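Local coordinates for protein OLD nuclease (Thermus scotoductus, PDB 6P74) that degrades linear and supercoiled double-stranded DNA in the 5'-to-3' direction with divalent metal ions, and hydrolyses ATP in a DNA-stimulated reaction, at residues A262-G267 and Q287-R292; V427-E432 and V516-Q521; Q175-A180 and A222-P227; V103-L108 and D128-A133. One frame throughout, in Å; residues are numbered along the deposited sequence.

Contact 1. Residues A262-G267 and Q287-R292; sequences AFRQLG and QRYFYR. With SO4 (sulfate ion), chain J.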
# COMPACT_ATOMS: atom_id res chain seq x y z
N ALA A 262 -26.27 -9.20 11.35
CA ALA A 262 -26.90 -10.40 10.81
C ALA A 262 -26.14 -11.66 11.23
O ALA A 262 -26.75 -12.67 11.60
CB ALA A 262 -27.00 -10.30 9.29
N PHE A 263 -24.80 -11.61 11.22
CA PHE A 263 -24.00 -12.74 11.72
C PHE A 263 -24.43 -13.15 13.12
O PHE A 263 -24.60 -14.33 13.41
CB PHE A 263 -22.52 -12.39 11.73
CG PHE A 263 -21.83 -12.62 10.42
CD1 PHE A 263 -21.98 -13.80 9.73
CD2 PHE A 263 -21.01 -11.64 9.88
CE1 PHE A 263 -21.32 -14.01 8.53
CE2 PHE A 263 -20.36 -11.84 8.68
CZ PHE A 263 -20.52 -13.02 8.01
N ARG A 264 -24.56 -12.17 14.02
CA ARG A 264 -24.85 -12.49 15.41
C ARG A 264 -26.21 -13.17 15.54
O ARG A 264 -26.37 -14.09 16.35
CB ARG A 264 -24.79 -11.24 16.28
CG ARG A 264 -24.72 -11.56 17.75
CD ARG A 264 -25.94 -11.07 18.45
NE ARG A 264 -26.01 -9.62 18.38
CZ ARG A 264 -27.11 -8.92 18.58
NH1 ARG A 264 -28.26 -9.53 18.86
NH2 ARG A 264 -27.06 -7.59 18.50
N GLN A 265 -27.19 -12.71 14.76
CA GLN A 265 -28.50 -13.34 14.76
C GLN A 265 -28.46 -14.71 14.09
O GLN A 265 -29.21 -15.60 14.50
CB GLN A 265 -29.52 -12.46 14.06
CG GLN A 265 -29.65 -11.10 14.68
CD GLN A 265 -30.95 -10.43 14.29
OE1 GLN A 265 -31.87 -11.09 13.81
NE2 GLN A 265 -31.02 -9.12 14.48
N LEU A 266 -27.64 -14.89 13.05
CA LEU A 266 -27.57 -16.19 12.39
C LEU A 266 -26.82 -17.22 13.23
O LEU A 266 -26.98 -18.42 13.01
CB LEU A 266 -26.90 -16.07 11.01
CG LEU A 266 -27.81 -15.65 9.84
CD1 LEU A 266 -28.96 -16.63 9.63
CD2 LEU A 266 -28.34 -14.22 10.01
N GLY A 267 -26.02 -16.76 14.19
CA GLY A 267 -25.42 -17.63 15.17
C GLY A 267 -24.30 -18.50 14.68
O GLY A 267 -23.63 -19.14 15.50
N GLN A 287 -20.44 3.55 16.95
CA GLN A 287 -19.24 2.86 17.37
C GLN A 287 -19.49 2.09 18.65
O GLN A 287 -19.00 0.97 18.82
CB GLN A 287 -18.10 3.86 17.57
CG GLN A 287 -17.69 4.62 16.31
CD GLN A 287 -16.65 5.68 16.64
OE1 GLN A 287 -15.80 5.47 17.51
NE2 GLN A 287 -16.73 6.83 15.99
N ARG A 288 -20.29 2.67 19.54
CA ARG A 288 -20.65 1.96 20.75
C ARG A 288 -21.48 0.73 20.43
O ARG A 288 -21.27 -0.34 21.01
CB ARG A 288 -21.38 2.89 21.72
CG ARG A 288 -20.43 3.66 22.60
CD ARG A 288 -21.13 4.61 23.61
NE ARG A 288 -21.10 6.00 23.16
CZ ARG A 288 -20.11 6.86 23.42
NH1 ARG A 288 -19.06 6.50 24.17
NH2 ARG A 288 -20.19 8.09 22.94
N TYR A 289 -22.42 0.86 19.51
CA TYR A 289 -23.23 -0.28 19.12
C TYR A 289 -22.37 -1.38 18.49
O TYR A 289 -22.46 -2.55 18.86
CB TYR A 289 -24.35 0.20 18.19
CG TYR A 289 -25.27 -0.88 17.72
CD1 TYR A 289 -24.90 -1.70 16.67
CD2 TYR A 289 -26.51 -1.08 18.31
CE1 TYR A 289 -25.72 -2.70 16.24
CE2 TYR A 289 -27.35 -2.09 17.87
CZ TYR A 289 -26.94 -2.90 16.83
OH TYR A 289 -27.73 -3.92 16.36
N PHE A 290 -21.47 -1.00 17.58
CA PHE A 290 -20.60 -1.98 16.92
C PHE A 290 -19.69 -2.69 17.92
O PHE A 290 -19.58 -3.93 17.92
CB PHE A 290 -19.80 -1.25 15.83
CG PHE A 290 -19.17 -2.16 14.80
CD1 PHE A 290 -19.63 -3.47 14.61
CD2 PHE A 290 -18.12 -1.71 14.01
CE1 PHE A 290 -19.04 -4.29 13.67
CE2 PHE A 290 -17.53 -2.53 13.06
CZ PHE A 290 -17.98 -3.82 12.89
N TYR A 291 -19.03 -1.93 18.79
CA TYR A 291 -18.15 -2.53 19.79
C TYR A 291 -18.89 -3.53 20.67
O TYR A 291 -18.41 -4.64 20.91
CB TYR A 291 -17.50 -1.44 20.65
CG TYR A 291 -16.55 -1.96 21.72
CD1 TYR A 291 -15.42 -2.68 21.38
CD2 TYR A 291 -16.79 -1.72 23.07
CE1 TYR A 291 -14.54 -3.16 22.36
CE2 TYR A 291 -15.92 -2.19 24.05
CZ TYR A 291 -14.80 -2.90 23.68
OH TYR A 291 -13.93 -3.36 24.66
N ARG A 292 -20.06 -3.14 21.18
CA ARG A 292 -20.85 -4.07 21.99
C ARG A 292 -21.17 -5.34 21.21
O ARG A 292 -21.17 -6.45 21.76
CB ARG A 292 -22.13 -3.40 22.45
CG ARG A 292 -22.82 -4.14 23.59
CD ARG A 292 -24.31 -4.26 23.36
NE ARG A 292 -24.60 -5.04 22.16
CZ ARG A 292 -24.81 -6.35 22.15
NH1 ARG A 292 -24.75 -7.05 23.29
NH2 ARG A 292 -25.07 -6.98 21.00
S SO4 J . -22.46 11.06 21.72
O1 SO4 J . -22.25 9.62 21.81
O2 SO4 J . -23.10 11.54 22.94
O3 SO4 J . -23.32 11.36 20.58
O4 SO4 J . -21.17 11.72 21.53

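Contact 2. Residues V427-E432 and V516-Q521; sequences VVVHDE and VEAIRQ. With SM (samarium (III) ion), chain O.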
# COMPACT_ATOMS: atom_id res chain seq x y z
N VAL A 427 1.54 10.13 36.14
CA VAL A 427 1.65 10.65 37.50
C VAL A 427 0.28 10.48 38.18
O VAL A 427 -0.77 10.65 37.55
CB VAL A 427 2.12 12.12 37.50
CG1 VAL A 427 2.08 12.73 38.90
CG2 VAL A 427 3.53 12.24 36.90
N VAL A 428 0.29 10.11 39.46
CA VAL A 428 -0.91 10.04 40.28
C VAL A 428 -0.94 11.23 41.25
O VAL A 428 0.07 11.52 41.92
CB VAL A 428 -0.97 8.72 41.07
CG1 VAL A 428 -2.26 8.67 41.83
CG2 VAL A 428 -0.83 7.51 40.15
N VAL A 429 -2.09 11.88 41.37
CA VAL A 429 -2.37 12.77 42.50
C VAL A 429 -3.66 12.31 43.14
O VAL A 429 -4.66 12.10 42.44
CB VAL A 429 -2.51 14.26 42.11
CG1 VAL A 429 -2.07 15.15 43.27
CG2 VAL A 429 -1.78 14.58 40.84
N HIS A 430 -3.68 12.23 44.46
CA HIS A 430 -4.93 11.98 45.16
C HIS A 430 -4.88 12.60 46.56
O HIS A 430 -3.81 12.97 47.07
CB HIS A 430 -5.21 10.47 45.23
CG HIS A 430 -4.24 9.73 46.09
ND1 HIS A 430 -4.36 9.68 47.46
CD2 HIS A 430 -3.11 9.04 45.79
CE1 HIS A 430 -3.37 8.97 47.96
NE2 HIS A 430 -2.60 8.57 46.96
N ASP A 431 -6.05 12.67 47.19
CA ASP A 431 -6.14 13.18 48.56
C ASP A 431 -5.73 12.12 49.56
O ASP A 431 -5.90 10.92 49.33
CB ASP A 431 -7.57 13.65 48.87
CG ASP A 431 -7.95 14.95 48.13
OD1 ASP A 431 -7.03 15.61 47.62
OD2 ASP A 431 -9.16 15.29 48.03
N GLU A 432 -5.22 12.57 50.71
CA GLU A 432 -4.95 11.64 51.79
C GLU A 432 -6.25 11.14 52.42
O GLU A 432 -6.44 9.94 52.60
CB GLU A 432 -4.05 12.29 52.83
CG GLU A 432 -3.60 11.37 53.98
CD GLU A 432 -3.00 12.18 55.13
OE1 GLU A 432 -3.13 13.42 55.09
OE2 GLU A 432 -2.41 11.61 56.08
N VAL A 516 0.25 20.97 42.41
CA VAL A 516 0.87 21.61 41.26
C VAL A 516 2.20 20.92 40.92
O VAL A 516 2.56 20.82 39.74
CB VAL A 516 0.99 23.16 41.46
CG1 VAL A 516 0.25 23.64 42.68
CG2 VAL A 516 2.40 23.68 41.39
N GLU A 517 2.91 20.37 41.91
CA GLU A 517 4.12 19.63 41.57
C GLU A 517 3.79 18.37 40.77
O GLU A 517 4.54 18.02 39.84
CB GLU A 517 4.93 19.32 42.83
CG GLU A 517 6.23 20.11 42.86
CD GLU A 517 6.95 20.09 41.52
OE1 GLU A 517 7.27 21.19 41.00
OE2 GLU A 517 7.22 18.97 40.99
N ALA A 518 2.68 17.69 41.07
CA ALA A 518 2.26 16.58 40.22
C ALA A 518 2.13 17.02 38.77
O ALA A 518 2.59 16.32 37.84
CB ALA A 518 0.93 16.00 40.71
N ILE A 519 1.52 18.19 38.54
CA ILE A 519 1.31 18.68 37.17
C ILE A 519 2.64 19.06 36.53
O ILE A 519 2.87 18.79 35.34
CB ILE A 519 0.30 19.84 37.17
CG1 ILE A 519 -1.10 19.29 37.44
CG2 ILE A 519 0.28 20.54 35.80
CD1 ILE A 519 -2.02 20.25 38.09
N ARG A 520 3.56 19.64 37.30
CA ARG A 520 4.89 19.95 36.78
C ARG A 520 5.65 18.68 36.41
O ARG A 520 6.38 18.66 35.41
CB ARG A 520 5.69 20.77 37.80
CG ARG A 520 5.21 22.19 38.01
CD ARG A 520 6.19 22.98 38.87
NE ARG A 520 5.65 24.28 39.23
CZ ARG A 520 5.72 25.34 38.45
NH1 ARG A 520 6.34 25.26 37.28
NH2 ARG A 520 5.18 26.48 38.84
N GLN A 521 5.51 17.61 37.19
CA GLN A 521 6.21 16.37 36.86
C GLN A 521 5.65 15.73 35.59
O GLN A 521 6.41 15.31 34.70
CB GLN A 521 6.15 15.38 38.02
CG GLN A 521 6.85 14.01 37.72
CD GLN A 521 7.26 13.25 39.00
OE1 GLN A 521 7.92 13.80 39.88
NE2 GLN A 521 6.85 11.99 39.10
SM SM O . -11.44 14.96 47.49
O HOH W 1 -11.43 14.56 50.06

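Contact 3. Residues Q175-A180 and A222-P227; sequences QVYEQA and ADPANP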
# COMPACT_ATOMS: atom_id res chain seq x y z
N GLN A 175 -32.34 -18.89 -16.70
CA GLN A 175 -33.12 -18.47 -17.86
C GLN A 175 -33.58 -17.02 -17.72
O GLN A 175 -33.64 -16.29 -18.72
CB GLN A 175 -34.31 -19.39 -18.07
CG GLN A 175 -34.61 -19.60 -19.54
CD GLN A 175 -36.10 -19.70 -19.86
OE1 GLN A 175 -36.94 -19.86 -18.96
NE2 GLN A 175 -36.43 -19.61 -21.15
N VAL A 176 -33.92 -16.59 -16.51
CA VAL A 176 -34.29 -15.19 -16.34
C VAL A 176 -33.06 -14.30 -16.46
O VAL A 176 -33.10 -13.22 -17.06
CB VAL A 176 -35.03 -14.97 -15.01
CG1 VAL A 176 -35.45 -13.51 -14.89
CG2 VAL A 176 -36.24 -15.89 -14.93
N TYR A 177 -31.93 -14.75 -15.90
CA TYR A 177 -30.70 -13.97 -16.00
C TYR A 177 -30.30 -13.75 -17.46
O TYR A 177 -30.05 -12.61 -17.88
CB TYR A 177 -29.58 -14.66 -15.22
CG TYR A 177 -28.24 -14.03 -15.46
CD1 TYR A 177 -27.85 -12.88 -14.77
CD2 TYR A 177 -27.36 -14.57 -16.40
CE1 TYR A 177 -26.63 -12.29 -15.00
CE2 TYR A 177 -26.14 -13.98 -16.64
CZ TYR A 177 -25.78 -12.85 -15.93
OH TYR A 177 -24.56 -12.26 -16.16
N GLU A 178 -30.24 -14.83 -18.25
CA GLU A 178 -29.91 -14.70 -19.67
C GLU A 178 -30.91 -13.81 -20.40
O GLU A 178 -30.53 -13.02 -21.28
CB GLU A 178 -29.86 -16.07 -20.34
CG GLU A 178 -28.73 -16.96 -19.85
CD GLU A 178 -27.37 -16.32 -20.02
OE1 GLU A 178 -26.47 -16.62 -19.20
OE2 GLU A 178 -27.19 -15.52 -20.97
N GLN A 179 -32.19 -13.94 -20.06
CA GLN A 179 -33.21 -13.07 -20.63
C GLN A 179 -32.87 -11.61 -20.39
O GLN A 179 -33.07 -10.76 -21.28
CB GLN A 179 -34.56 -13.45 -20.01
CG GLN A 179 -35.79 -12.82 -20.62
CD GLN A 179 -37.05 -13.37 -19.98
OE1 GLN A 179 -37.16 -14.58 -19.75
NE2 GLN A 179 -38.00 -12.49 -19.66
N ALA A 180 -32.36 -11.28 -19.21
CA ALA A 180 -31.99 -9.89 -18.93
C ALA A 180 -30.72 -9.50 -19.68
O ALA A 180 -30.61 -8.38 -20.18
CB ALA A 180 -31.82 -9.69 -17.43
N ALA A 222 -23.13 -11.81 -13.23
CA ALA A 222 -23.17 -12.87 -12.24
C ALA A 222 -22.78 -14.18 -12.90
O ALA A 222 -22.95 -14.35 -14.11
CB ALA A 222 -24.55 -12.96 -11.57
N ASP A 223 -22.25 -15.10 -12.10
CA ASP A 223 -22.17 -16.49 -12.52
C ASP A 223 -23.56 -17.08 -12.30
O ASP A 223 -23.98 -17.26 -11.15
CB ASP A 223 -21.11 -17.26 -11.73
CG ASP A 223 -20.84 -18.65 -12.29
OD1 ASP A 223 -21.79 -19.34 -12.72
OD2 ASP A 223 -19.66 -19.06 -12.28
N PRO A 224 -24.32 -17.36 -13.36
CA PRO A 224 -25.68 -17.89 -13.16
C PRO A 224 -25.71 -19.21 -12.41
O PRO A 224 -26.74 -19.53 -11.80
CB PRO A 224 -26.23 -18.03 -14.59
CG PRO A 224 -25.03 -17.99 -15.48
CD PRO A 224 -23.99 -17.16 -14.78
N ALA A 225 -24.61 -19.97 -12.42
CA ALA A 225 -24.55 -21.20 -11.64
C ALA A 225 -24.49 -20.91 -10.14
O ALA A 225 -25.13 -21.59 -9.34
CB ALA A 225 -23.33 -22.02 -12.08
N ASN A 226 -23.71 -19.89 -9.75
CA ASN A 226 -23.51 -19.52 -8.35
C ASN A 226 -23.82 -18.04 -8.18
O ASN A 226 -22.90 -17.21 -8.07
CB ASN A 226 -22.08 -19.85 -7.90
CG ASN A 226 -21.89 -19.68 -6.41
OD1 ASN A 226 -22.85 -19.69 -5.63
ND2 ASN A 226 -20.64 -19.51 -5.99
N PRO A 227 -25.10 -17.67 -8.15
CA PRO A 227 -25.46 -16.24 -8.18
C PRO A 227 -25.13 -15.50 -6.89
O PRO A 227 -24.75 -14.32 -6.94
CB PRO A 227 -26.97 -16.26 -8.45
CG PRO A 227 -27.42 -17.57 -7.87
CD PRO A 227 -26.29 -18.54 -8.12

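Contact 4. Residues V103-L108 and D128-A133; sequences VDLEPL and DMRNHA. With SO4 (sulfate ion), chain K.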
# COMPACT_ATOMS: atom_id res chain seq x y z
N VAL A 103 10.04 -17.82 -1.12
CA VAL A 103 9.28 -17.85 0.11
C VAL A 103 8.87 -19.28 0.39
O VAL A 103 8.59 -20.05 -0.54
CB VAL A 103 8.06 -16.90 0.06
CG1 VAL A 103 8.42 -15.60 -0.64
CG2 VAL A 103 6.89 -17.56 -0.62
N ASP A 104 8.87 -19.65 1.66
CA ASP A 104 8.40 -20.94 2.13
C ASP A 104 7.26 -20.73 3.12
O ASP A 104 7.30 -19.79 3.92
CB ASP A 104 9.53 -21.74 2.79
CG ASP A 104 10.78 -21.79 1.94
OD1 ASP A 104 10.72 -22.29 0.79
OD2 ASP A 104 11.84 -21.32 2.42
N LEU A 105 6.25 -21.58 3.05
CA LEU A 105 5.17 -21.61 4.03
C LEU A 105 5.32 -22.93 4.78
O LEU A 105 5.00 -23.99 4.24
CB LEU A 105 3.81 -21.48 3.36
CG LEU A 105 2.60 -21.36 4.28
CD1 LEU A 105 2.72 -20.14 5.19
CD2 LEU A 105 1.31 -21.32 3.47
N GLU A 106 5.83 -22.87 5.99
CA GLU A 106 6.08 -24.18 6.56
C GLU A 106 5.10 -24.49 7.68
O GLU A 106 4.77 -23.61 8.49
CB GLU A 106 7.49 -24.30 7.12
CG GLU A 106 8.60 -24.00 6.15
CD GLU A 106 9.93 -23.86 6.86
OE1 GLU A 106 10.73 -24.82 6.80
OE2 GLU A 106 10.14 -22.80 7.51
N PRO A 107 4.65 -25.74 7.77
CA PRO A 107 3.86 -26.16 8.93
C PRO A 107 4.77 -26.49 10.11
O PRO A 107 5.89 -26.98 9.96
CB PRO A 107 3.14 -27.41 8.42
CG PRO A 107 4.15 -28.04 7.50
CD PRO A 107 4.87 -26.86 6.83
N LEU A 108 4.26 -26.21 11.29
CA LEU A 108 4.97 -26.42 12.54
C LEU A 108 4.08 -27.21 13.48
O LEU A 108 2.87 -26.98 13.53
CB LEU A 108 5.36 -25.08 13.21
CG LEU A 108 6.42 -24.19 12.57
CD1 LEU A 108 6.62 -22.96 13.43
CD2 LEU A 108 7.72 -24.94 12.40
N ASP A 128 -6.26 -27.23 2.11
CA ASP A 128 -7.16 -27.44 3.24
C ASP A 128 -6.53 -26.96 4.53
O ASP A 128 -7.21 -26.39 5.40
CB ASP A 128 -7.54 -28.92 3.35
CG ASP A 128 -8.04 -29.49 2.03
OD1 ASP A 128 -9.22 -29.25 1.68
OD2 ASP A 128 -7.25 -30.17 1.35
N MET A 129 -5.22 -27.19 4.68
CA MET A 129 -4.53 -26.83 5.90
C MET A 129 -4.50 -25.32 6.09
O MET A 129 -4.80 -24.82 7.17
CB MET A 129 -3.12 -27.41 5.89
CG MET A 129 -2.34 -27.14 7.20
SD MET A 129 -0.71 -27.93 7.19
CE MET A 129 -1.18 -29.60 7.56
N ARG A 130 -4.15 -24.58 5.04
CA ARG A 130 -4.10 -23.14 5.17
C ARG A 130 -5.50 -22.54 5.31
O ARG A 130 -5.70 -21.62 6.11
CB ARG A 130 -3.36 -22.50 4.00
CG ARG A 130 -2.86 -21.09 4.31
CD ARG A 130 -2.32 -20.43 3.06
NE ARG A 130 -3.02 -19.17 2.81
CZ ARG A 130 -4.11 -19.07 2.06
NH1 ARG A 130 -4.62 -20.15 1.48
NH2 ARG A 130 -4.68 -17.89 1.89
N ASN A 131 -6.48 -23.03 4.53
CA ASN A 131 -7.83 -22.50 4.65
C ASN A 131 -8.41 -22.76 6.03
O ASN A 131 -9.32 -22.03 6.46
CB ASN A 131 -8.74 -23.10 3.59
CG ASN A 131 -8.34 -22.70 2.18
OD1 ASN A 131 -7.51 -21.80 1.98
ND2 ASN A 131 -8.93 -23.37 1.18
N HIS A 132 -7.92 -23.78 6.73
CA HIS A 132 -8.27 -24.00 8.12
C HIS A 132 -8.28 -22.68 8.90
O HIS A 132 -9.24 -22.39 9.62
CB HIS A 132 -7.27 -24.97 8.75
CG HIS A 132 -7.42 -25.16 10.23
ND1 HIS A 132 -8.58 -25.64 10.80
CD2 HIS A 132 -6.55 -24.95 11.25
CE1 HIS A 132 -8.42 -25.71 12.11
NE2 HIS A 132 -7.20 -25.31 12.41
N ALA A 133 -7.23 -21.88 8.74
CA ALA A 133 -6.97 -20.73 9.59
C ALA A 133 -7.16 -19.39 8.88
O ALA A 133 -6.74 -18.36 9.42
CB ALA A 133 -5.56 -20.82 10.18
S SO4 K . 4.98 -21.93 -1.03
O1 SO4 K . 5.75 -22.02 0.21
O2 SO4 K . 3.69 -22.59 -0.89
O3 SO4 K . 4.76 -20.53 -1.39
O4 SO4 K . 5.75 -22.58 -2.09

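Contact 1. Residues A262-G267 and Q287-R292
Arg264 and Arg292 bring their guanidinium groups together across the surface between two helices, NH2 of Arg264 lying 3.3 Å from NH2 of Arg292. Both atoms are donors, so no bond joins them, and two cationic groups lie close together; acidic neighbours probably make this tolerable. Glu261 forms a salt bridge with Arg264 NH2, and Glu296 forms one with Arg292 NH2. The two planes stand almost perpendicular, 87° apart, and NE of Arg264 lies in the plane of the Arg292 group, at its edge. Each chain leaves its helix with CG anti to the backbone N (chi1 -165° in Arg264, -164° in Arg292) and then bends at chi2 and chi3, which lets the ends meet although the CA atoms of Arg264 and Arg292 are 11.4 Å apart. Tyr289 adds a looser touch, its OH 4.3 Å from Arg264 NH2. Arg288 instead holds a sulfate, probably from the crystallisation liquor, through a 2.8 Å hydrogen bond from NH2 to O1. The pairing joins the C-terminal end of helix 246-266 to helix 284-299 in the ATPase domain. Nearby, Phe290 meets Phe260 edge-to-face and helix 154-166 covers Phe263, while Met203 of the second subunit packs on Tyr289.

Contact 2. Residues V427-E432 and V516-Q521
Ala518 sets its methyl group against Val427 and Val429, the two valines that strand 427-431 directs at helix 516-521. Ahead of it on the helix, Val516 turns from the strand and packs on Pro508. Glu517, modelled in two conformers, follows on the outer side and takes no part. Ala518 then supplies the central contact: its CB lies 3.9 Å from CG1 of Val427, and its carbonyl O lies 3.8 Å from the same methyl. Its CB also faces Val429, whose CG1 is 4.0 Å away. The small side chain suits the close approach of the segment axes, 8.5 Å, with the helix running nearly antiparallel to the strand at 168°. This is the alpha/beta layering of the Toprim fold: strand 426-431 is an inner strand of the parallel sheet, helix 513-523 covers one face, and helix 409-422 packs against Val428. At the strand's C-terminal end Asp431, an inferred ligand of divalent metal 1, binds samarium through OD2 at 2.4 Å. Its OD1 accepts from the backbone N of Leu479, which ties down the other carboxylate oxygen. Ile519 turns to Leu374 of the neighbouring strand. Gln521, with CG anti to its backbone N (chi1 178°), lays that carbon 3.9 Å from Val427 CG2, while its NE2 hydrogen-bonds to Glu470 O.

Contact 3. Residues Q175-A180 and A222-P227
Tyr177 reaches from its helix to the loop at Ala222 and Pro224, and its ring makes the close part of this contact. With CG anti to the backbone N (chi1 171°), the ring extends toward the loop and puts the hydroxyl beside the Ala222 backbone. Ala222 N gives OH a weak hydrogen bond, 3.3 Å long and bent to 133°; the stronger partner of that oxygen is Phe221 N, so two successive amides converge on one phenol. Lower on the ring, CE1 lies 4.1 Å from Ala222 CB, while CD2 on the other flank is 4.1 Å from Pro224 CB. The outer side is looser: Glu178 OE1 comes no nearer than 4.2 Å to Pro224 CG, and its carboxylate is engaged by Arg185 through OE2. Around the proline the loop braces itself: Asp223 OD1 accepts from Ala225 N at 2.9 Å, an Asx turn spanning Pro224, and both Asp223 and Ala225 are exposed. The contact lies in the dimerization domain and sets helix 170-184 against the connection between strands 217-220 and 232-235. Gln234 of the second subunit hydrogen-bonds to Ala222 O, and Val176 and Ala180 of that helix pack on Ala180 and Val176 of the second subunit.

Contact 4. Residues V103-L108 and D128-A133
Leu105 and Pro107 point from one side of their strand toward Arg130 and Met129 of a short helix, and the buried contact between them is made by apolar atoms. CD2 of Leu105 lies 3.8 Å from CD of Arg130, the two side chains crossing at about a right angle. In this meeting the arginine uses the aliphatic part of its chain. Two residues along the strand, Pro107 CB rests 4.1 Å from Met129 SD. Met129 carries its sulfur to the proline on an extended stem, with CG anti to the backbone N (chi1 -177°), before the chain bends at chi3 to place the terminal methyl. The polar interactions lie around this packing. Arg130 NE hydrogen-bonds to Val44 O, which holds its polar end beyond the leucine, and the side chain also touches Trp49 and Pro50. On the strand, Leu105 N donates a 2.9 Å hydrogen bond to O1 of a sulfate, probably acquired from the crystallisation liquor, with an N-H...O angle of 132°; Trp49 NE1 also binds that ion. The contact belongs to the N-terminal part of the ATPase domain. Strand 100-109 pairs antiparallel with strand 85-97, while helix 127-132 packs through Met129 on strands 79-82 and 85-97; helix 34-45, whose start belongs to the probable ATP-binding P-loop, reaches Leu105 through Val44.

How the contacts relate
The four contacts follow one another along the elongated chain without touching. Contacts 1, 3 and 4 belong to the ATPase part of the chain, including its dimerization region; the probable ATP-binding loop lies in this part too, although none of the three contains a residue of that loop. Contact 1 is about 32 Å from contact 3 and about 30 Å from contact 4, centre to centre; contacts 1 and 3 both touch the second subunit. Contact 2 alone belongs to the Toprim domain and carries Asp431, which shares the samarium with Glu480 and is probably a ligand of the nuclease metals. Its centre is about 70 Å from that of contact 3, on opposite sides of the chain's centre, consistent with a Toprim domain that faces away from the dimerization domain.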